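Local coordinates for protein 4-hydroxy-tetrahydrodipicolinate synthase (Aquifex aeolicus, PDB 2EHH) that probably catalyses the condensation of pyruvate with aspartate semialdehyde to 4-hydroxy-tetrahydrodipicolinate, a step of lysine biosynthesis, at residues Val18-Leu23 / Ile59-Lys64; Phe52-Lys57 / Glu265-Leu270; Ile142-Met147 / Ile170-Lys175; Val205-Asn208 / Glu213-Glu216; Tyr234-Leu239 / Lys286-Pro291. All coordinates share one frame; numbering follows the deposited sequence.

How the contacts relate
From the N terminus, contact 1 closes first, bringing the start of helix 20-31 against helix 52-66. Contact 2 starts on that same helix 52-66 before contact 1 has closed, so the two cross; they also touch. Its long loop, ending in the segment 265-270, encloses contact 3, between helices 144-153 and 167-177, and contact 4, where the turn after the last barrel strand meets helix 211-223. Contact 5 opens within this loop on helix 226-242 and closes beyond it at 286-291, thereby crossing contact 2. Contacts 4 and 5 pack together through Glu213 and Leu236, linking the end of the barrel to the C-terminal helices. Contacts 1 and 3 lie on opposite sides of the chain's centre.

Contact 1 of 5, residues Val18-Leu23 / Ile59-Lys64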
# COMPACT_ATOMS: atom_id res chain seq x y z
N VAL A 18 7.84 6.11 36.87
CA VAL A 18 6.87 5.03 36.81
C VAL A 18 6.06 5.06 38.10
O VAL A 18 6.63 5.09 39.20
CB VAL A 18 7.56 3.65 36.69
CG1 VAL A 18 6.53 2.54 36.86
CG2 VAL A 18 8.25 3.53 35.34
N ASP A 19 4.73 5.07 37.97
CA ASP A 19 3.81 5.11 39.11
C ASP A 19 3.52 3.69 39.59
O ASP A 19 2.54 3.07 39.18
CB ASP A 19 2.51 5.79 38.67
CG ASP A 19 1.56 6.05 39.83
OD1 ASP A 19 1.75 5.46 40.92
OD2 ASP A 19 0.61 6.83 39.64
N TYR A 20 4.38 3.18 40.47
CA TYR A 20 4.24 1.83 40.98
C TYR A 20 2.98 1.51 41.78
O TYR A 20 2.48 0.39 41.72
CB TYR A 20 5.49 1.45 41.78
CG TYR A 20 6.67 1.25 40.87
CD1 TYR A 20 6.79 0.10 40.09
CD2 TYR A 20 7.64 2.24 40.72
CE1 TYR A 20 7.83 -0.06 39.18
CE2 TYR A 20 8.68 2.10 39.81
CZ TYR A 20 8.77 0.95 39.04
OH TYR A 20 9.78 0.81 38.13
N GLU A 21 2.44 2.48 42.51
CA GLU A 21 1.23 2.20 43.26
C GLU A 21 0.06 2.00 42.29
O GLU A 21 -0.80 1.16 42.51
CB GLU A 21 0.93 3.32 44.27
CG GLU A 21 0.82 4.71 43.68
CD GLU A 21 0.95 5.79 44.74
OE1 GLU A 21 2.06 5.92 45.32
OE2 GLU A 21 -0.04 6.50 44.99
N ALA A 22 0.06 2.77 41.21
CA ALA A 22 -1.00 2.64 40.21
C ALA A 22 -0.82 1.32 39.45
O ALA A 22 -1.80 0.64 39.14
CB ALA A 22 -0.96 3.81 39.23
N LEU A 23 0.43 0.96 39.17
CA LEU A 23 0.72 -0.28 38.46
C LEU A 23 0.25 -1.44 39.33
O LEU A 23 -0.36 -2.39 38.85
CB LEU A 23 2.23 -0.40 38.20
CG LEU A 23 2.72 -1.37 37.11
CD1 LEU A 23 4.24 -1.40 37.12
CD2 LEU A 23 2.17 -2.76 37.34
N ILE A 59 9.21 -5.18 35.23
CA ILE A 59 9.04 -6.62 35.08
C ILE A 59 9.20 -7.30 36.44
O ILE A 59 8.35 -8.08 36.87
CB ILE A 59 10.08 -7.20 34.10
CG1 ILE A 59 9.84 -6.62 32.69
CG2 ILE A 59 9.98 -8.72 34.06
CD1 ILE A 59 10.96 -6.94 31.70
N GLU A 60 10.28 -6.97 37.14
CA GLU A 60 10.54 -7.54 38.45
C GLU A 60 9.39 -7.23 39.41
O GLU A 60 8.95 -8.10 40.17
CB GLU A 60 11.86 -6.99 38.98
CG GLU A 60 12.26 -7.48 40.35
CD GLU A 60 13.67 -7.07 40.71
OE1 GLU A 60 13.99 -5.86 40.58
OE2 GLU A 60 14.47 -7.94 41.11
N PHE A 61 8.89 -6.00 39.35
CA PHE A 61 7.78 -5.57 40.20
C PHE A 61 6.49 -6.33 39.89
O PHE A 61 5.78 -6.76 40.80
CB PHE A 61 7.54 -4.07 40.00
CG PHE A 61 6.35 -3.54 40.76
CD1 PHE A 61 6.44 -3.26 42.11
CD2 PHE A 61 5.13 -3.35 40.11
CE1 PHE A 61 5.33 -2.79 42.82
CE2 PHE A 61 4.02 -2.87 40.81
CZ PHE A 61 4.12 -2.59 42.17
N ALA A 62 6.17 -6.47 38.61
CA ALA A 62 4.95 -7.16 38.20
C ALA A 62 4.96 -8.61 38.65
O ALA A 62 3.95 -9.13 39.12
CB ALA A 62 4.79 -7.08 36.68
N VAL A 63 6.10 -9.28 38.50
CA VAL A 63 6.21 -10.67 38.90
C VAL A 63 5.96 -10.80 40.39
O VAL A 63 5.20 -11.68 40.83
CB VAL A 63 7.61 -11.24 38.55
CG1 VAL A 63 7.79 -12.63 39.17
CG2 VAL A 63 7.77 -11.33 37.04
N LYS A 64 6.57 -9.92 41.18
CA LYS A 64 6.39 -9.95 42.63
C LYS A 64 4.95 -9.68 43.05
O LYS A 64 4.41 -10.36 43.91
CB LYS A 64 7.30 -8.92 43.31
CG LYS A 64 8.77 -9.30 43.35
CD LYS A 64 9.59 -8.20 44.03
CE LYS A 64 11.03 -8.63 44.28
NZ LYS A 64 11.74 -9.01 43.03
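Tyr20 and Phe61 face each other with CA atoms 8.2 Å apart, and the CA atoms of Leu23 and Ala62 form a second near pair, 8.1 Å apart. The segment 18-23 runs from the end of strand 17-18 into helix 20-31, with Asp19 as the N-cap; Asp19 OD1 accepts a bond from Ala22 N at 3.2 Å, met from above the carboxylate plane. The segment 59-64 is helical throughout.

The phenyl ring of Phe61 is the wedge between the two. Its CG stands anti to the backbone N (chi1 176°), which carries the ring across to the other helix. There it makes a T-shaped pair with Tyr20, whose edge is turned toward the Phe61 face; the planes are inclined at 66° and the centroids lie 5.1 Å apart. CD1 of Tyr20 sits over the centre of the phenyl ring, 3.7 Å from Phe61 CG. At its far end the phenyl ring reaches the backbone, with CZ of Phe61 3.4 Å from Tyr20 O. Leu23 sets CD2 at the edge of the phenyl ring, in its plane, while its CD1 comes obliquely to 3.7 Å from Phe61 CD2. Val18 CG1 lies over one face of the Tyr20 ring, toward its rim.

This apolar packing joins two of the outer helices of the barrel. Lys57, on helix 52-66, adds a cation-pi contact to Tyr20, Val58 packs against both Tyr20 and Leu23, and Ala62 and Val63 lean on Val72 of strand 71-75.

Contact 2 of 5, residues Phe52-Lys57 / Glu265-Leu270; sequences FEEHEK and EFRLPL
The carboxylate of Glu54 meets the guanidinium of Arg267 at its edge, the two planes only 19° apart, so neither group stacks on a face of the other. The carbon CD of Glu54 itself lies in the guanidinium plane, and the side chains arrive from opposite directions. Arg267 presents its end, NH1 and NH2, and grips one oxygen with each: NH1 donates to Glu54 OE1 at 2.7 Å, and NH2 donates to Glu54 OE2 at the same distance of 2.7 Å. Both bonds run at 164° at the hydrogen, and both oxygens use their syn lone pairs. This is the two-pronged, end-on form of a carboxylate-guanidinium salt bridge, and with two parallel bonds neither flat group can readily turn against the other.

Two outstretched side chains span the gap, for the CA atoms of Glu54 and Arg267 are 13.3 Å apart. The chain of Arg267 is extended from CG to NE, and that of Glu54 is extended beyond CG. Further partners fix both ends: Glu54 OE1 also accepts from Thr51 N, and Arg267 NH1 also donates to Thr49 O. The charges are thus likely to be held in place from several sides, although the pair lies near the surface.

The bridge clasps the first turns of helix 52-66 to the irregular segment between helices 250-258 and 275-287. The side chain of Arg267 packs on Phe13 of strand 13-14, while Leu268, Pro269 (after a cis peptide bond) and Leu270 touch the second subunit.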
# COMPACT_ATOMS: atom_id res chain seq x y z
N PHE A 52 15.97 1.26 29.96
CA PHE A 52 16.30 -0.16 30.10
C PHE A 52 16.12 -0.60 31.55
O PHE A 52 15.66 -1.71 31.82
CB PHE A 52 17.74 -0.40 29.66
CG PHE A 52 18.25 -1.78 29.96
CD1 PHE A 52 17.91 -2.85 29.15
CD2 PHE A 52 19.06 -2.00 31.07
CE1 PHE A 52 18.36 -4.14 29.44
CE2 PHE A 52 19.52 -3.28 31.37
CZ PHE A 52 19.17 -4.35 30.56
N GLU A 53 16.47 0.29 32.48
CA GLU A 53 16.34 -0.02 33.90
C GLU A 53 14.89 -0.01 34.37
O GLU A 53 14.52 -0.79 35.26
CB GLU A 53 17.17 0.98 34.72
CG GLU A 53 16.92 0.91 36.21
CD GLU A 53 17.92 1.73 37.01
OE1 GLU A 53 18.15 2.90 36.65
OE2 GLU A 53 18.48 1.19 37.99
N GLU A 54 14.07 0.87 33.80
CA GLU A 54 12.67 0.91 34.19
C GLU A 54 12.03 -0.38 33.69
O GLU A 54 11.14 -0.93 34.35
CB GLU A 54 11.97 2.13 33.58
CG GLU A 54 12.36 3.45 34.24
CD GLU A 54 11.76 4.67 33.55
OE1 GLU A 54 11.81 4.72 32.30
OE2 GLU A 54 11.25 5.57 34.25
N HIS A 55 12.49 -0.87 32.54
CA HIS A 55 11.98 -2.12 31.98
C HIS A 55 12.19 -3.25 32.97
O HIS A 55 11.27 -4.00 33.29
CB HIS A 55 12.70 -2.50 30.68
CG HIS A 55 12.00 -2.06 29.44
ND1 HIS A 55 12.00 -0.75 29.00
CD2 HIS A 55 11.31 -2.77 28.51
CE1 HIS A 55 11.34 -0.67 27.86
NE2 HIS A 55 10.91 -1.88 27.54
N GLU A 56 13.42 -3.39 33.46
CA GLU A 56 13.71 -4.47 34.39
C GLU A 56 13.02 -4.29 35.74
O GLU A 56 12.60 -5.27 36.35
CB GLU A 56 15.23 -4.64 34.56
CG GLU A 56 16.01 -3.42 34.98
CD GLU A 56 17.51 -3.60 34.74
OE1 GLU A 56 17.95 -4.76 34.54
OE2 GLU A 56 18.24 -2.59 34.76
N LYS A 57 12.85 -3.04 36.17
CA LYS A 57 12.19 -2.77 37.45
C LYS A 57 10.69 -3.09 37.36
O LYS A 57 10.11 -3.65 38.29
CB LYS A 57 12.39 -1.31 37.84
CG LYS A 57 11.90 -0.95 39.24
CD LYS A 57 12.71 -1.65 40.33
CE LYS A 57 12.37 -1.12 41.72
NZ LYS A 57 10.91 -1.14 42.02
N GLU A 265 -0.75 11.13 32.06
CA GLU A 265 0.63 11.49 31.74
C GLU A 265 1.31 10.49 30.80
O GLU A 265 1.35 9.30 31.08
CB GLU A 265 1.44 11.61 33.03
CG GLU A 265 2.89 12.03 32.87
CD GLU A 265 3.60 12.19 34.20
OE1 GLU A 265 3.01 12.81 35.11
OE2 GLU A 265 4.75 11.71 34.35
N PHE A 266 1.83 11.01 29.69
CA PHE A 266 2.55 10.21 28.71
C PHE A 266 3.97 10.74 28.65
O PHE A 266 4.30 11.73 29.29
CB PHE A 266 1.95 10.36 27.31
CG PHE A 266 0.49 10.03 27.22
CD1 PHE A 266 -0.47 10.96 27.61
CD2 PHE A 266 0.07 8.81 26.69
CE1 PHE A 266 -1.83 10.68 27.49
CE2 PHE A 266 -1.28 8.52 26.56
CZ PHE A 266 -2.24 9.45 26.96
N ARG A 267 4.81 10.07 27.86
CA ARG A 267 6.17 10.53 27.67
C ARG A 267 6.33 10.83 26.19
O ARG A 267 5.98 10.00 25.35
CB ARG A 267 7.18 9.47 28.10
CG ARG A 267 7.38 9.41 29.61
CD ARG A 267 8.43 8.38 29.98
NE ARG A 267 8.64 8.32 31.42
CZ ARG A 267 9.52 7.52 32.01
NH1 ARG A 267 10.27 6.70 31.29
NH2 ARG A 267 9.65 7.55 33.33
N LEU A 268 6.84 12.02 25.87
CA LEU A 268 7.05 12.41 24.49
C LEU A 268 7.90 11.33 23.82
O LEU A 268 8.76 10.73 24.47
CB LEU A 268 7.74 13.77 24.42
CG LEU A 268 6.86 15.02 24.29
CD1 LEU A 268 5.53 14.80 24.98
CD2 LEU A 268 7.59 16.22 24.87
N PRO A 269 7.72 11.12 22.51
CA PRO A 269 6.79 11.79 21.59
C PRO A 269 5.28 11.58 21.73
O PRO A 269 4.52 12.13 20.93
CB PRO A 269 7.30 11.35 20.22
CG PRO A 269 7.70 9.94 20.49
CD PRO A 269 8.47 10.06 21.80
N LEU A 270 4.83 10.79 22.70
CA LEU A 270 3.39 10.61 22.85
C LEU A 270 2.79 11.82 23.57
O LEU A 270 3.44 12.42 24.43
CB LEU A 270 3.07 9.31 23.61
CG LEU A 270 3.45 8.02 22.87
CD1 LEU A 270 2.82 6.82 23.57
CD2 LEU A 270 2.97 8.08 21.43

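Contact 3 of 5, residues Ile142-Met147 / Ile170-Lys175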
# COMPACT_ATOMS: atom_id res chain seq x y z
N ILE A 142 7.89 -10.88 9.58
CA ILE A 142 8.58 -12.16 9.67
C ILE A 142 7.71 -13.14 8.88
O ILE A 142 6.52 -13.31 9.17
CB ILE A 142 8.73 -12.60 11.14
CG1 ILE A 142 9.57 -13.88 11.21
CG2 ILE A 142 7.37 -12.76 11.79
CD1 ILE A 142 10.03 -14.23 12.63
N SER A 143 8.29 -13.76 7.86
CA SER A 143 7.55 -14.70 7.01
C SER A 143 7.16 -15.96 7.76
O SER A 143 7.76 -16.31 8.78
CB SER A 143 8.38 -15.09 5.80
OG SER A 143 9.38 -16.02 6.17
N VAL A 144 6.15 -16.66 7.25
CA VAL A 144 5.73 -17.89 7.89
C VAL A 144 6.85 -18.92 7.75
O VAL A 144 7.07 -19.74 8.64
CB VAL A 144 4.41 -18.41 7.27
CG1 VAL A 144 3.99 -19.72 7.94
CG2 VAL A 144 3.31 -17.36 7.43
N ASP A 145 7.58 -18.86 6.64
CA ASP A 145 8.71 -19.76 6.43
C ASP A 145 9.69 -19.60 7.60
O ASP A 145 10.14 -20.58 8.19
CB ASP A 145 9.46 -19.44 5.13
CG ASP A 145 8.79 -20.03 3.90
OD1 ASP A 145 7.85 -20.83 4.04
OD2 ASP A 145 9.23 -19.69 2.77
N THR A 146 10.02 -18.35 7.92
CA THR A 146 10.95 -18.07 9.01
C THR A 146 10.38 -18.54 10.35
O THR A 146 11.08 -19.15 11.15
CB THR A 146 11.28 -16.57 9.08
OG1 THR A 146 11.90 -16.16 7.86
CG2 THR A 146 12.23 -16.27 10.24
N MET A 147 9.10 -18.25 10.59
CA MET A 147 8.45 -18.66 11.83
C MET A 147 8.49 -20.18 11.95
O MET A 147 8.74 -20.72 13.02
CB MET A 147 7.00 -18.19 11.86
CG MET A 147 6.83 -16.68 11.93
SD MET A 147 5.11 -16.17 11.83
CE MET A 147 4.52 -16.68 13.44
N ILE A 170 -2.93 -15.93 9.13
CA ILE A 170 -3.29 -16.70 10.31
C ILE A 170 -3.53 -18.16 9.88
O ILE A 170 -3.06 -19.10 10.53
CB ILE A 170 -4.57 -16.14 10.98
CG1 ILE A 170 -4.36 -14.67 11.36
CG2 ILE A 170 -4.92 -16.96 12.21
CD1 ILE A 170 -3.13 -14.40 12.22
N SER A 171 -4.26 -18.35 8.78
CA SER A 171 -4.52 -19.70 8.28
C SER A 171 -3.21 -20.42 8.02
O SER A 171 -3.04 -21.59 8.40
CB SER A 171 -5.33 -19.66 6.98
OG SER A 171 -6.68 -19.34 7.22
N GLU A 172 -2.29 -19.73 7.37
CA GLU A 172 -1.00 -20.30 7.03
C GLU A 172 -0.22 -20.72 8.27
O GLU A 172 0.34 -21.81 8.31
CB GLU A 172 -0.19 -19.30 6.21
CG GLU A 172 0.89 -19.94 5.35
CD GLU A 172 0.33 -20.78 4.21
OE1 GLU A 172 -0.43 -20.23 3.38
OE2 GLU A 172 0.65 -21.98 4.15
N ILE A 173 -0.19 -19.86 9.28
CA ILE A 173 0.53 -20.17 10.52
C ILE A 173 -0.11 -21.37 11.23
O ILE A 173 0.58 -22.32 11.59
CB ILE A 173 0.53 -18.97 11.49
CG1 ILE A 173 1.25 -17.78 10.83
CG2 ILE A 173 1.22 -19.35 12.78
CD1 ILE A 173 1.09 -16.47 11.58
N VAL A 174 -1.42 -21.32 11.42
CA VAL A 174 -2.13 -22.42 12.08
C VAL A 174 -1.89 -23.75 11.36
O VAL A 174 -1.58 -24.77 11.98
CB VAL A 174 -3.64 -22.15 12.15
CG1 VAL A 174 -4.38 -23.40 12.64
CG2 VAL A 174 -3.91 -20.98 13.09
N LYS A 175 -2.00 -23.73 10.04
CA LYS A 175 -1.82 -24.93 9.24
C LYS A 175 -0.39 -25.46 9.23
O LYS A 175 -0.16 -26.65 9.42
CB LYS A 175 -2.27 -24.68 7.80
CG LYS A 175 -2.12 -25.89 6.88
CD LYS A 175 -2.63 -25.59 5.48
CE LYS A 175 -2.44 -26.79 4.56
NZ LYS A 175 -3.16 -27.99 5.07
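Val144 and Met147 pack against Glu172 and Ile173 in a helix-to-helix contact on the outside of the barrel, joining the start of helix 144-153 to helix 167-177. Strand 157-162 lies between these two helices in the chain. The backbones come close, with the CA atoms of Val144 and Ile173 6.3 Å apart.

Val144 is at the centre of the contact. Its two methyls lie side by side against helix 167-177: CG1, anti to the backbone N (chi1 180°), rests 4.0 Å from Glu172 CG, and CG2 lies 4.0 Å from Ile173 CG1. The valine and glutamate side chains cross at about a right angle, and the valine meets the aliphatic CB and CG of Glu172, whose chain bends at chi2 (68°). Deeper in, the bend of Met147 at chi3 (72°) turns CE toward the tip of the isoleucine, 3.9 Å from Ile173 CD1, with SD of Met147 4.0 Å from the same methyl. Met147 and Ile173 also share Phe181 and Glu162 as neighbours.

The helix start carrying Val144 is fixed by Ser143, the N-cap, whose OG accepts from Thr146 N at 3.0 Å. Just beyond the apolar patch, Asp145 forms a salt bridge with Arg176. On its outer side helix 167-177 meets the third subunit, where Ser171 OG is bonded to His233 of that subunit.

Between the segments the chemistry is entirely that of carbon and sulfur, with spacings near van der Waals contact. Cohesion here therefore rests on shape and burial, while directional bonds and charges lie round the rim.

Contact 4 of 5, residues Val205-Asn208 / Glu213-Glu216; sequences VANN and EVKE
Asn207 and Val214 carry the contact. The carbonyl oxygen of the amide presses on the branched carbon of the valine, Asn207 OD1 lying 3.1 Å from Val214 CB and 3.3 Å from Val214 CG1, which is tight packing without a polar partner across it. Beside it, Ala206 CB touches Val214 CG2 at 4.2 Å.

The other end of the amide explains its pose. Asn207 ND2 donates to Ser5 OG and to Ile6 O on strand 4-8, which fixes the rotation of the group and probably helps to hold chi1 at -109°, away from a staggered position. An alanine here would probably leave Ser5 OG and Ile6 O without their amide donor and open a gap against Val214.

Behind these residues the backbone is a 3-10 turn, in which Val205 O accepts from both Asn208 N and Asn208 ND2, each at 3.0 Å; Asn208 ND2 approaches in the carbonyl plane, on a lone pair. Asp188 OD2 in turn accepts from the backbone N atoms of Val205 and Ala206.

The fold is a (beta/alpha)8 barrel, and this is the turn from its last strand, 201-204, into helix 211-223, with Asn207 bonding across to the first strand. Ile203, predicted to bind pyruvate, lies just before the turn.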
# COMPACT_ATOMS: atom_id res chain seq x y z
N VAL A 205 -5.87 -4.63 24.05
CA VAL A 205 -5.73 -3.25 24.50
C VAL A 205 -7.03 -2.94 25.25
O VAL A 205 -7.01 -2.36 26.34
CB VAL A 205 -5.59 -2.27 23.30
CG1 VAL A 205 -5.82 -0.84 23.76
CG2 VAL A 205 -4.21 -2.40 22.68
N ALA A 206 -8.16 -3.34 24.67
CA ALA A 206 -9.48 -3.11 25.26
C ALA A 206 -9.60 -3.72 26.65
O ALA A 206 -10.40 -3.28 27.46
CB ALA A 206 -10.57 -3.67 24.35
N ASN A 207 -8.79 -4.75 26.90
CA ASN A 207 -8.75 -5.45 28.18
C ASN A 207 -8.45 -4.51 29.34
O ASN A 207 -8.83 -4.77 30.48
CB ASN A 207 -7.68 -6.53 28.15
CG ASN A 207 -8.26 -7.91 28.13
OD1 ASN A 207 -9.43 -8.09 28.46
ND2 ASN A 207 -7.45 -8.89 27.76
N ASN A 208 -7.73 -3.44 29.05
CA ASN A 208 -7.35 -2.46 30.06
C ASN A 208 -8.55 -1.81 30.75
O ASN A 208 -8.45 -1.41 31.91
CB ASN A 208 -6.48 -1.36 29.44
CG ASN A 208 -5.03 -1.77 29.30
OD1 ASN A 208 -4.28 -1.77 30.27
ND2 ASN A 208 -4.63 -2.13 28.08
N GLU A 213 -15.78 -8.24 30.04
CA GLU A 213 -16.42 -8.42 28.74
C GLU A 213 -15.51 -9.11 27.74
O GLU A 213 -15.93 -10.05 27.06
CB GLU A 213 -16.87 -7.06 28.18
CG GLU A 213 -17.94 -6.34 28.98
CD GLU A 213 -17.48 -5.89 30.36
OE1 GLU A 213 -16.27 -5.66 30.55
OE2 GLU A 213 -18.34 -5.76 31.25
N VAL A 214 -14.28 -8.64 27.63
CA VAL A 214 -13.34 -9.24 26.69
C VAL A 214 -13.15 -10.71 27.05
O VAL A 214 -13.12 -11.58 26.19
CB VAL A 214 -11.98 -8.53 26.71
CG1 VAL A 214 -10.99 -9.28 25.83
CG2 VAL A 214 -12.13 -7.09 26.22
N LYS A 215 -13.02 -10.97 28.35
CA LYS A 215 -12.84 -12.34 28.82
C LYS A 215 -14.00 -13.19 28.33
O LYS A 215 -13.80 -14.31 27.86
CB LYS A 215 -12.77 -12.36 30.35
CG LYS A 215 -12.71 -13.76 30.96
CD LYS A 215 -11.52 -14.54 30.44
CE LYS A 215 -11.45 -15.92 31.08
NZ LYS A 215 -10.32 -16.72 30.54
N GLU A 216 -15.21 -12.66 28.44
CA GLU A 216 -16.40 -13.38 28.00
C GLU A 216 -16.36 -13.68 26.51
O GLU A 216 -16.78 -14.75 26.07
CB GLU A 216 -17.67 -12.58 28.33
CG GLU A 216 -17.91 -12.37 29.82
CD GLU A 216 -19.20 -11.63 30.11
OE1 GLU A 216 -19.45 -11.28 31.29
OE2 GLU A 216 -19.98 -11.40 29.16

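Contact 5 of 5, residues Tyr234-Leu239 / Lys286-Pro291; sequences YYLHDL and KKYNLP
Tyr288 is the bump, and a kink in helix 226-242 is the hollow that takes it. The tyrosine hydroxyl enters the helix where the backbone N atoms of Asp238 and Leu239 have no bond to the preceding turn. It bridges the break: Tyr288 OH donates to Tyr235 O at 2.6 Å, on a lone pair in the carbonyl plane, and accepts from Leu239 N at 3.1 Å. These two backbone atoms would be bonded to each other in a regular helix.

The walls of the hollow are side chains. Tyr235 swings its ring over the intruder (chi1 167°), making a T-shaped pair in which the edge of Tyr288 points at the Tyr235 face; the planes stand at 83° and the centroids 5.2 Å apart. On the other flank Leu239 CB fits against Tyr288 CE2 at 3.6 Å, and Asp238 CB lies 3.4 Å from Tyr288 OH. Leu236 CD1 touches CE1 of Tyr288 more loosely, at 4.2 Å.

A phenylalanine in place of Tyr288 would probably leave Tyr235 O and Leu239 N without their bridging partner.

Tyr288 sits at the end of helix 275-287, which stops in a Schellman motif at Asn289. Leu239 also packs on Leu285 of this helix and on Val209 and Met210 ahead of helix 211-223, while Tyr234 and His237 of helix 226-242 meet the third subunit.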
# COMPACT_ATOMS: atom_id res chain seq x y z
N TYR A 234 -19.91 -7.45 18.67
CA TYR A 234 -20.62 -6.29 18.18
C TYR A 234 -21.02 -5.30 19.26
O TYR A 234 -21.19 -4.11 19.00
CB TYR A 234 -21.83 -6.73 17.36
CG TYR A 234 -21.41 -7.27 16.01
CD1 TYR A 234 -20.80 -6.44 15.08
CD2 TYR A 234 -21.53 -8.63 15.71
CE1 TYR A 234 -20.31 -6.93 13.88
CE2 TYR A 234 -21.04 -9.14 14.50
CZ TYR A 234 -20.43 -8.28 13.59
OH TYR A 234 -19.91 -8.76 12.41
N TYR A 235 -21.14 -5.79 20.49
CA TYR A 235 -21.48 -4.93 21.60
C TYR A 235 -20.25 -4.07 21.91
O TYR A 235 -20.36 -2.86 22.14
CB TYR A 235 -21.87 -5.78 22.82
CG TYR A 235 -21.94 -5.01 24.12
CD1 TYR A 235 -20.89 -5.07 25.04
CD2 TYR A 235 -23.04 -4.22 24.43
CE1 TYR A 235 -20.94 -4.35 26.23
CE2 TYR A 235 -23.11 -3.50 25.62
CZ TYR A 235 -22.05 -3.57 26.52
OH TYR A 235 -22.10 -2.85 27.69
N LEU A 236 -19.09 -4.70 21.87
CA LEU A 236 -17.82 -4.04 22.16
C LEU A 236 -17.18 -3.33 20.97
O LEU A 236 -16.15 -2.67 21.12
CB LEU A 236 -16.83 -5.09 22.70
CG LEU A 236 -16.37 -5.09 24.17
CD1 LEU A 236 -17.47 -4.63 25.10
CD2 LEU A 236 -15.91 -6.48 24.51
N HIS A 237 -17.78 -3.44 19.79
CA HIS A 237 -17.20 -2.82 18.60
C HIS A 237 -16.90 -1.33 18.74
O HIS A 237 -15.83 -0.87 18.34
CB HIS A 237 -18.08 -3.05 17.37
CG HIS A 237 -17.36 -2.85 16.08
ND1 HIS A 237 -16.30 -3.65 15.70
CD2 HIS A 237 -17.50 -1.92 15.10
CE1 HIS A 237 -15.82 -3.22 14.54
NE2 HIS A 237 -16.53 -2.17 14.16
N ASP A 238 -17.84 -0.56 19.29
CA ASP A 238 -17.61 0.88 19.47
C ASP A 238 -16.38 1.14 20.35
O ASP A 238 -15.63 2.07 20.10
CB ASP A 238 -18.84 1.56 20.09
CG ASP A 238 -19.97 1.73 19.10
OD1 ASP A 238 -19.77 1.44 17.90
OD2 ASP A 238 -21.07 2.15 19.51
N LEU A 239 -16.18 0.31 21.38
CA LEU A 239 -15.02 0.48 22.24
C LEU A 239 -13.74 0.14 21.48
O LEU A 239 -12.75 0.88 21.55
CB LEU A 239 -15.12 -0.44 23.47
CG LEU A 239 -13.92 -0.41 24.41
CD1 LEU A 239 -13.81 0.95 25.08
CD2 LEU A 239 -14.05 -1.51 25.46
N LYS A 286 -19.14 6.34 28.30
CA LYS A 286 -20.41 6.59 28.97
C LYS A 286 -21.53 5.71 28.43
O LYS A 286 -22.40 5.27 29.18
CB LYS A 286 -20.79 8.07 28.84
CG LYS A 286 -19.93 8.99 29.70
CD LYS A 286 -20.10 10.46 29.33
CE LYS A 286 -21.54 10.92 29.46
NZ LYS A 286 -21.67 12.36 29.09
N LYS A 287 -21.51 5.45 27.12
CA LYS A 287 -22.53 4.61 26.52
C LYS A 287 -22.41 3.20 27.09
O LYS A 287 -23.39 2.45 27.14
CB LYS A 287 -22.38 4.58 24.99
CG LYS A 287 -23.27 3.54 24.30
CD LYS A 287 -24.76 3.78 24.55
CE LYS A 287 -25.36 4.79 23.58
NZ LYS A 287 -25.35 4.28 22.17
N TYR A 288 -21.20 2.84 27.52
CA TYR A 288 -20.97 1.53 28.11
C TYR A 288 -21.23 1.58 29.61
O TYR A 288 -21.04 0.60 30.33
CB TYR A 288 -19.54 1.07 27.83
CG TYR A 288 -19.33 0.57 26.42
CD1 TYR A 288 -19.86 -0.66 26.02
CD2 TYR A 288 -18.60 1.31 25.49
CE1 TYR A 288 -19.68 -1.13 24.72
CE2 TYR A 288 -18.42 0.85 24.19
CZ TYR A 288 -18.96 -0.37 23.81
OH TYR A 288 -18.78 -0.84 22.52
N ASN A 289 -21.68 2.75 30.08
CA ASN A 289 -21.99 2.97 31.48
C ASN A 289 -20.83 2.67 32.42
O ASN A 289 -21.02 2.12 33.51
CB ASN A 289 -23.21 2.13 31.89
CG ASN A 289 -24.43 2.46 31.07
OD1 ASN A 289 -24.92 1.63 30.30
ND2 ASN A 289 -24.94 3.67 31.22
N LEU A 290 -19.63 3.03 31.99
CA LEU A 290 -18.45 2.80 32.81
C LEU A 290 -18.37 3.89 33.88
O LEU A 290 -18.65 5.06 33.60
CB LEU A 290 -17.19 2.80 31.94
CG LEU A 290 -17.15 1.71 30.86
CD1 LEU A 290 -15.82 1.77 30.12
CD2 LEU A 290 -17.33 0.35 31.50
N PRO A 291 -18.01 3.52 35.11
CA PRO A 291 -17.90 4.47 36.22
C PRO A 291 -16.66 5.35 36.08
O PRO A 291 -15.57 4.99 36.52
CB PRO A 291 -17.81 3.55 37.44
CG PRO A 291 -16.99 2.41 36.90
CD PRO A 291 -17.63 2.16 35.55